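Local coordinates for protein putative enoyl-CoA hydratase/isomerase (Mycobacterium abscessus, PDB 4MI2) that probably isomerises ring-1,2-epoxyphenylacetyl-CoA in phenylacetate degradation, as an enzyme of the crotonase family, at residues B[139-144]-B[167-172]; B[27-32]-B[65-70]. One frame throughout, in Å; residues are numbered along the deposited sequence.

Contact 1 of 2, residues B[139-144]-B[167-172]; sequences TAFTGI and AMFLLG
Met168 meets Thr139 mainly through its backbone carbonyl: Thr139 OG1 lies 3.1 Å from Met168 O. A clearer link runs through a water, which accepts from Thr139 N and donates to Met168 O at 2.9 Å. That carbonyl also takes a weak helical bond from Gly172 N, while the Met168 side chain packs on Ile160.

Phe169 makes most of the remaining contact, by ring and by carbonyl. Thr139 CG2 stands above one face of the ring, 3.7 Å from its centroid and 11° off the normal, which meets the geometry of a CH-pi contact. In Thr139 the hydroxyl OG1 stands between the backbone N and the carbonyl carbon (chi1 46°), which leaves CG2 beside the backbone N and over the Phe169 ring. The Phe141 ring runs alongside in the same direction, and the two rings touch at their edges, Phe141 CD1 to Phe169 CE1 at 4.1 Å. Phe169 O receives the hydroxyl of Thr142, OG1 to O 2.6 Å, nearly along the C=O axis (179°). A second water donates to Phe169 O and accepts from Thr142 N, each at 3.0 Å, and is also bound to Thr139 OG1. Two donors thus hold the Phe169 carbonyl in the last turn of the helix.

The first side-chain bond of Leu170 points away from 139-144, and the side chain packs on Phe214 of the second subunit. At Gly172 positive phi ends the helical run.

Leu156 of helix 152-160 touches both Thr139 and Phe169, and Val217 of the second subunit packs on Phe169. The arrangement is a loop-to-helix junction of the crotonase fold, where threonine hydroxyls and two waters tie the loop after strand 136-138 to the end of helix 162-171 beside a subunit interface.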
ATOM      1  N   THR B 139     -12.979 -13.005   5.966  1.00 16.46           N
ATOM      2  CA  THR B 139     -13.944 -11.915   5.864  1.00 16.04           C
ATOM      3  C   THR B 139     -15.372 -12.405   6.102  1.00 16.08           C
ATOM      4  O   THR B 139     -16.186 -11.694   6.701  1.00 15.92           O
ATOM      5  CB  THR B 139     -13.833 -11.209   4.504  1.00 15.89           C
ATOM      6  OG1 THR B 139     -13.766 -12.178   3.449  1.00 15.94           O
ATOM      7  CG2 THR B 139     -12.573 -10.346   4.467  1.00 15.89           C
ATOM      8  N   ALA B 140     -15.666 -13.608   5.603  1.00 16.34           N
ATOM      9  CA  ALA B 140     -16.964 -14.295   5.767  1.00 16.50           C
ATOM     10  C   ALA B 140     -18.183 -13.714   5.032  1.00 16.48           C
ATOM     11  O   ALA B 140     -19.119 -14.448   4.748  1.00 16.72           O
ATOM     12  CB  ALA B 140     -17.298 -14.481   7.246  1.00 16.56           C
ATOM     13  N   PHE B 141     -18.201 -12.419   4.735  1.00 16.37           N
ATOM     14  CA  PHE B 141     -19.457 -11.761   4.325  1.00 16.31           C
ATOM     15  C   PHE B 141     -20.100 -12.329   3.050  1.00 16.47           C
ATOM     16  O   PHE B 141     -21.294 -12.633   3.032  1.00 16.49           O
ATOM     17  CB  PHE B 141     -19.236 -10.258   4.175  1.00 16.17           C
ATOM     18  CG  PHE B 141     -18.895  -9.555   5.475  1.00 16.11           C
ATOM     19  CD1 PHE B 141     -17.629  -9.034   5.690  1.00 16.12           C
ATOM     20  CD2 PHE B 141     -19.844  -9.412   6.473  1.00 16.21           C
ATOM     21  CE1 PHE B 141     -17.321  -8.380   6.881  1.00 16.11           C
ATOM     22  CE2 PHE B 141     -19.543  -8.764   7.672  1.00 16.26           C
ATOM     23  CZ  PHE B 141     -18.277  -8.243   7.874  1.00 16.11           C
ATOM     24  N   THR B 142     -19.299 -12.483   1.994  1.00 16.54           N
ATOM     25  CA  THR B 142     -19.812 -12.896   0.690  1.00 16.62           C
ATOM     26  C   THR B 142     -20.239 -14.346   0.716  1.00 16.92           C
ATOM     27  O   THR B 142     -21.120 -14.740  -0.048  1.00 16.86           O
ATOM     28  CB  THR B 142     -18.802 -12.663  -0.458  1.00 16.60           C
ATOM     29  OG1 THR B 142     -17.617 -13.425  -0.232  1.00 16.75           O
ATOM     30  CG2 THR B 142     -18.446 -11.179  -0.590  1.00 16.40           C
ATOM     31  N   GLY B 143     -19.637 -15.122   1.620  1.00 17.18           N
ATOM     32  CA  GLY B 143     -20.068 -16.489   1.893  1.00 17.61           C
ATOM     33  C   GLY B 143     -21.573 -16.607   2.161  1.00 17.84           C
ATOM     34  O   GLY B 143     -22.170 -17.647   1.862  1.00 17.93           O
ATOM     35  N   ILE B 144     -22.178 -15.559   2.741  1.00 17.63           N
ATOM     36  CA  ILE B 144     -23.630 -15.537   2.965  1.00 17.76           C
ATOM     37  C   ILE B 144     -24.332 -14.404   2.224  1.00 17.23           C
ATOM     38  O   ILE B 144     -25.445 -14.005   2.591  1.00 17.37           O
ATOM     39  CB  ILE B 144     -23.997 -15.474   4.464  1.00 18.22           C
ATOM     40  CG1 ILE B 144     -23.368 -14.245   5.127  1.00 18.15           C
ATOM     41  CG2 ILE B 144     -23.590 -16.771   5.168  1.00 18.61           C
ATOM     42  CD1 ILE B 144     -23.763 -14.102   6.579  1.00 18.58           C
ATOM     43  N   ALA B 167      -8.997 -11.190  -3.077  1.00 16.63           N
ATOM     44  CA  ALA B 167      -9.180 -12.632  -3.054  1.00 16.83           C
ATOM     45  C   ALA B 167      -9.926 -13.059  -1.795  1.00 16.55           C
ATOM     46  O   ALA B 167     -10.844 -13.863  -1.878  1.00 16.67           O
ATOM     47  CB  ALA B 167      -7.848 -13.363  -3.162  1.00 17.23           C
ATOM     48  N   MET B 168      -9.545 -12.525  -0.641  1.00 16.31           N
ATOM     49  CA  MET B 168     -10.223 -12.878   0.605  1.00 16.22           C
ATOM     50  C   MET B 168     -11.716 -12.590   0.525  1.00 16.07           C
ATOM     51  O   MET B 168     -12.522 -13.432   0.889  1.00 16.07           O
ATOM     52  CB  MET B 168      -9.604 -12.172   1.822  1.00 16.07           C
ATOM     53  CG  MET B 168      -8.261 -12.753   2.247  1.00 16.33           C
ATOM     54  SD  MET B 168      -7.627 -12.121   3.810  1.00 16.20           S
ATOM     55  CE  MET B 168      -8.837 -12.796   4.945  1.00 16.19           C
ATOM     56  N   PHE B 169     -12.075 -11.404   0.042  1.00 16.08           N
ATOM     57  CA  PHE B 169     -13.481 -11.009  -0.049  1.00 16.12           C
ATOM     58  C   PHE B 169     -14.229 -11.809  -1.109  1.00 16.63           C
ATOM     59  O   PHE B 169     -15.320 -12.319  -0.836  1.00 16.56           O
ATOM     60  CB  PHE B 169     -13.631  -9.511  -0.349  1.00 15.85           C
ATOM     61  CG  PHE B 169     -13.691  -8.639   0.879  1.00 15.59           C
ATOM     62  CD1 PHE B 169     -14.786  -8.697   1.736  1.00 15.48           C
ATOM     63  CD2 PHE B 169     -12.678  -7.738   1.162  1.00 15.43           C
ATOM     64  CE1 PHE B 169     -14.857  -7.884   2.854  1.00 15.23           C
ATOM     65  CE2 PHE B 169     -12.744  -6.928   2.277  1.00 15.28           C
ATOM     66  CZ  PHE B 169     -13.836  -6.999   3.124  1.00 15.18           C
ATOM     67  N   LEU B 170     -13.651 -11.908  -2.310  1.00 17.18           N
ATOM     68  CA  LEU B 170     -14.347 -12.530  -3.438  1.00 17.77           C
ATOM     69  C   LEU B 170     -14.325 -14.077  -3.429  1.00 18.58           C
ATOM     70  O   LEU B 170     -15.321 -14.702  -3.774  1.00 18.55           O
ATOM     71  CB  LEU B 170     -13.803 -12.008  -4.772  1.00 17.87           C
ATOM     72  CG  LEU B 170     -13.985 -10.533  -5.121  1.00 17.69           C
ATOM     73  CD1 LEU B 170     -13.505 -10.303  -6.540  1.00 17.86           C
ATOM     74  CD2 LEU B 170     -15.433 -10.070  -4.977  1.00 17.59           C
ATOM     75  N   LEU B 171     -13.207 -14.689  -3.043  1.00 19.51           N
ATOM     76  CA  LEU B 171     -13.098 -16.152  -3.062  1.00 20.54           C
ATOM     77  C   LEU B 171     -13.343 -16.816  -1.707  1.00 21.16           C
ATOM     78  O   LEU B 171     -13.471 -18.028  -1.633  1.00 21.37           O
ATOM     79  CB  LEU B 171     -11.734 -16.581  -3.606  1.00 21.02           C
ATOM     80  CG  LEU B 171     -11.419 -16.066  -5.015  1.00 21.37           C
ATOM     81  CD1 LEU B 171      -9.977 -16.389  -5.408  1.00 21.96           C
ATOM     82  CD2 LEU B 171     -12.399 -16.632  -6.024  1.00 21.50           C
ATOM     83  N   GLY B 172     -13.415 -16.026  -0.643  1.00 22.47           N
ATOM     84  CA  GLY B 172     -13.649 -16.557   0.690  1.00 22.98           C
ATOM     85  C   GLY B 172     -12.434 -17.269   1.262  1.00 23.78           C
ATOM     86  O   GLY B 172     -12.563 -18.080   2.163  1.00 23.36           O
TER
HETATM   87  O   HOH W   1     -16.261 -12.638   2.030  1.00 16.46           O
HETATM   88  O   HOH W   2     -11.993 -14.451   3.538  1.00 17.13           O

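Contact 2 of 2, residues B[27-32]-B[65-70]; sequences EASNAL and FCVGQD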
ATOM      1  N   GLU B  27     -18.900 -18.989  25.478  1.00 27.54           N
ATOM      2  CA  GLU B  27     -19.880 -20.017  25.124  1.00 28.64           C
ATOM      3  C   GLU B  27     -20.420 -19.839  23.699  1.00 27.76           C
ATOM      4  O   GLU B  27     -20.894 -20.803  23.092  1.00 28.38           O
ATOM      5  CB  GLU B  27     -21.038 -20.062  26.153  1.00 30.43           C
ATOM      6  CG  GLU B  27     -21.991 -18.857  26.182  1.00 31.41           C
ATOM      7  CD  GLU B  27     -21.532 -17.701  27.079  1.00 31.93           C
ATOM      8  OE1 GLU B  27     -20.321 -17.604  27.404  1.00 31.86           O
ATOM      9  OE2 GLU B  27     -22.396 -16.867  27.451  1.00 32.73           O
ATOM     10  N   ALA B  28     -20.345 -18.616  23.168  1.00 25.89           N
ATOM     11  CA  ALA B  28     -20.796 -18.332  21.804  1.00 24.82           C
ATOM     12  C   ALA B  28     -19.642 -17.927  20.881  1.00 23.32           C
ATOM     13  O   ALA B  28     -19.868 -17.302  19.847  1.00 22.90           O
ATOM     14  CB  ALA B  28     -21.853 -17.242  21.840  1.00 24.99           C
ATOM     15  N   SER B  29     -18.417 -18.297  21.250  1.00 22.50           N
ATOM     16  CA  SER B  29     -17.196 -17.849  20.555  1.00 21.60           C
ATOM     17  C   SER B  29     -17.135 -16.314  20.392  1.00 20.72           C
ATOM     18  O   SER B  29     -16.626 -15.793  19.401  1.00 20.16           O
ATOM     19  CB  SER B  29     -17.050 -18.563  19.204  1.00 21.79           C
ATOM     20  OG  SER B  29     -16.839 -19.955  19.384  1.00 22.26           O
ATOM     21  N   ASN B  30     -17.664 -15.617  21.396  1.00 20.43           N
ATOM     22  CA  ASN B  30     -17.727 -14.157  21.438  1.00 20.00           C
ATOM     23  C   ASN B  30     -18.511 -13.517  20.283  1.00 19.86           C
ATOM     24  O   ASN B  30     -18.237 -12.372  19.870  1.00 19.21           O
ATOM     25  CB  ASN B  30     -16.320 -13.570  21.586  1.00 19.49           C
ATOM     26  CG  ASN B  30     -15.633 -14.058  22.847  1.00 19.59           C
ATOM     27  OD1 ASN B  30     -16.185 -13.941  23.953  1.00 19.82           O
ATOM     28  ND2 ASN B  30     -14.438 -14.618  22.698  1.00 19.40           N
ATOM     29  N   ALA B  31     -19.502 -14.260  19.786  1.00 20.16           N
ATOM     30  CA  ALA B  31     -20.412 -13.748  18.765  1.00 20.28           C
ATOM     31  C   ALA B  31     -21.082 -12.498  19.303  1.00 20.38           C
ATOM     32  O   ALA B  31     -21.497 -12.468  20.455  1.00 20.40           O
ATOM     33  CB  ALA B  31     -21.457 -14.790  18.390  1.00 20.76           C
ATOM     34  N   LEU B  32     -21.183 -11.469  18.467  1.00 20.62           N
ATOM     35  CA  LEU B  32     -21.620 -10.153  18.927  1.00 21.03           C
ATOM     36  C   LEU B  32     -23.136 -10.002  18.843  1.00 21.84           C
ATOM     37  O   LEU B  32     -23.686  -9.804  17.763  1.00 21.93           O
ATOM     38  CB  LEU B  32     -20.933  -9.058  18.106  1.00 20.82           C
ATOM     39  CG  LEU B  32     -19.402  -9.132  18.096  1.00 20.53           C
ATOM     40  CD1 LEU B  32     -18.842  -8.117  17.132  1.00 20.42           C
ATOM     41  CD2 LEU B  32     -18.827  -8.933  19.492  1.00 20.55           C
ATOM     42  N   PHE B  65     -11.376 -15.624  19.199  1.00 19.12           N
ATOM     43  CA  PHE B  65     -11.410 -14.178  19.431  1.00 18.41           C
ATOM     44  C   PHE B  65     -12.826 -13.631  19.235  1.00 18.08           C
ATOM     45  O   PHE B  65     -13.413 -13.058  20.155  1.00 18.01           O
ATOM     46  CB  PHE B  65     -10.422 -13.453  18.495  1.00 18.04           C
ATOM     47  CG  PHE B  65     -10.450 -11.952  18.622  1.00 17.62           C
ATOM     48  CD1 PHE B  65      -9.796 -11.317  19.666  1.00 17.61           C
ATOM     49  CD2 PHE B  65     -11.139 -11.177  17.705  1.00 17.32           C
ATOM     50  CE1 PHE B  65      -9.835  -9.940  19.792  1.00 17.42           C
ATOM     51  CE2 PHE B  65     -11.175  -9.804  17.819  1.00 17.09           C
ATOM     52  CZ  PHE B  65     -10.527  -9.182  18.867  1.00 17.18           C
ATOM     53  N   CYS B  66     -13.365 -13.810  18.030  1.00 17.78           N
ATOM     54  CA  CYS B  66     -14.688 -13.284  17.701  1.00 17.46           C
ATOM     55  C   CYS B  66     -15.158 -13.780  16.335  1.00 17.49           C
ATOM     56  O   CYS B  66     -14.541 -13.482  15.315  1.00 17.03           O
ATOM     57  CB  CYS B  66     -14.662 -11.752  17.703  1.00 17.08           C
ATOM     58  SG  CYS B  66     -16.270 -10.984  17.409  1.00 16.77           S
ATOM     59  N   VAL B  67     -16.266 -14.518  16.322  1.00 17.87           N
ATOM     60  CA  VAL B  67     -16.824 -15.028  15.076  1.00 18.10           C
ATOM     61  C   VAL B  67     -17.744 -14.035  14.375  1.00 18.10           C
ATOM     62  O   VAL B  67     -18.334 -14.374  13.356  1.00 18.28           O
ATOM     63  CB  VAL B  67     -17.555 -16.388  15.238  1.00 18.45           C
ATOM     64  CG1 VAL B  67     -16.587 -17.453  15.731  1.00 18.71           C
ATOM     65  CG2 VAL B  67     -18.791 -16.278  16.139  1.00 18.60           C
ATOM     66  N   GLY B  68     -17.862 -12.814  14.900  1.00 18.27           N
ATOM     67  CA  GLY B  68     -18.673 -11.776  14.262  1.00 18.25           C
ATOM     68  C   GLY B  68     -20.106 -11.752  14.765  1.00 18.80           C
ATOM     69  O   GLY B  68     -20.385 -12.185  15.885  1.00 19.05           O
ATOM     70  N   GLN B  69     -21.013 -11.243  13.934  1.00 19.07           N
ATOM     71  CA  GLN B  69     -22.422 -11.061  14.297  1.00 19.67           C
ATOM     72  C   GLN B  69     -23.041 -12.321  14.896  1.00 20.51           C
ATOM     73  O   GLN B  69     -22.808 -13.434  14.416  1.00 20.84           O
ATOM     74  CB  GLN B  69     -23.223 -10.644  13.053  1.00 19.54           C
ATOM     75  CG  GLN B  69     -24.739 -10.648  13.211  1.00 19.74           C
ATOM     76  CD  GLN B  69     -25.231  -9.691  14.274  1.00 19.92           C
ATOM     77  OE1 GLN B  69     -24.732  -8.562  14.392  1.00 19.78           O
ATOM     78  NE2 GLN B  69     -26.235 -10.120  15.040  1.00 20.13           N
ATOM     79  N   ASP B  70     -23.846 -12.148  15.937  1.00 21.26           N
ATOM     80  CA  ASP B  70     -24.587 -13.273  16.490  1.00 22.17           C
ATOM     81  C   ASP B  70     -25.626 -13.789  15.475  1.00 22.31           C
ATOM     82  O   ASP B  70     -26.470 -13.034  14.986  1.00 22.15           O
ATOM     83  CB  ASP B  70     -25.258 -12.877  17.797  1.00 22.82           C
ATOM     84  CG  ASP B  70     -26.045 -14.006  18.398  1.00 23.54           C
ATOM     85  OD1 ASP B  70     -25.420 -14.941  18.930  1.00 24.26           O
ATOM     86  OD2 ASP B  70     -27.285 -13.967  18.319  1.00 24.13           O
TER
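Leu32 and Gln69 form a single beta bridge, with both polar backbone atoms of Leu32 in use. Leu32 N donates to Gly68 O at 2.8 Å and 167°. Leu32 O accepts from Asp70 N at 3.0 Å, but the donor sits 60° out of the carbonyl plane and so misses the lone pairs. The type I' turn Ala28-Ala31 adds two weak bonds: Val67 N to Ser29 O at 3.4 Å, and Asn30 ND2 to Phe65 O at 3.2 Å. The Asn30 amide is better served outside, with ND2 donating to Ala61 O and Asn64 O and OD1 accepting from Arg25 N.

Cys66 SG accepts from Gly68 N at 3.5 Å; with SG opposite the backbone N (chi1 -176°), the sulfur lies against Leu32, 3.7 Å from its CG.

Gln69 NE2 reaches Asp70 O at 2.9 Å, in the carbonyl plane, while OE1 is taken by Tyr93 and Lys37. Asp70 OD1 forms a salt bridge with Arg25, and OD2 caps Glu73 N. In crotonase-family enzymes the loop corresponding to 65-70 usually supplies an oxyanion-hole N-H. The paired loops follow strands 18-23 and 55-60 and lead into helices 34-49 and 71-80, with Tyr93 of helix 87-102 packing on Leu32.

Overall arrangement
Contact 1 and contact 2 share no helix or strand; their centres lie 18 Å apart and their nearest atoms about 6 Å. All six touching residues of 139-144 with 167-172 are buried, although its centre is 21 Å from that of the chain: a second subunit packs there. In contact 2, centred 16 Å out, six of eleven touching residues are buried, none is exposed, and no other chain touches it. Chemistry follows place. Contact 1 joins a loop to a helix by hydroxyls, waters and aromatic packing; contact 2 joins two loops chiefly by backbone bonds, with charged and amide groups anchored on Arg25, Lys37 and a helix start.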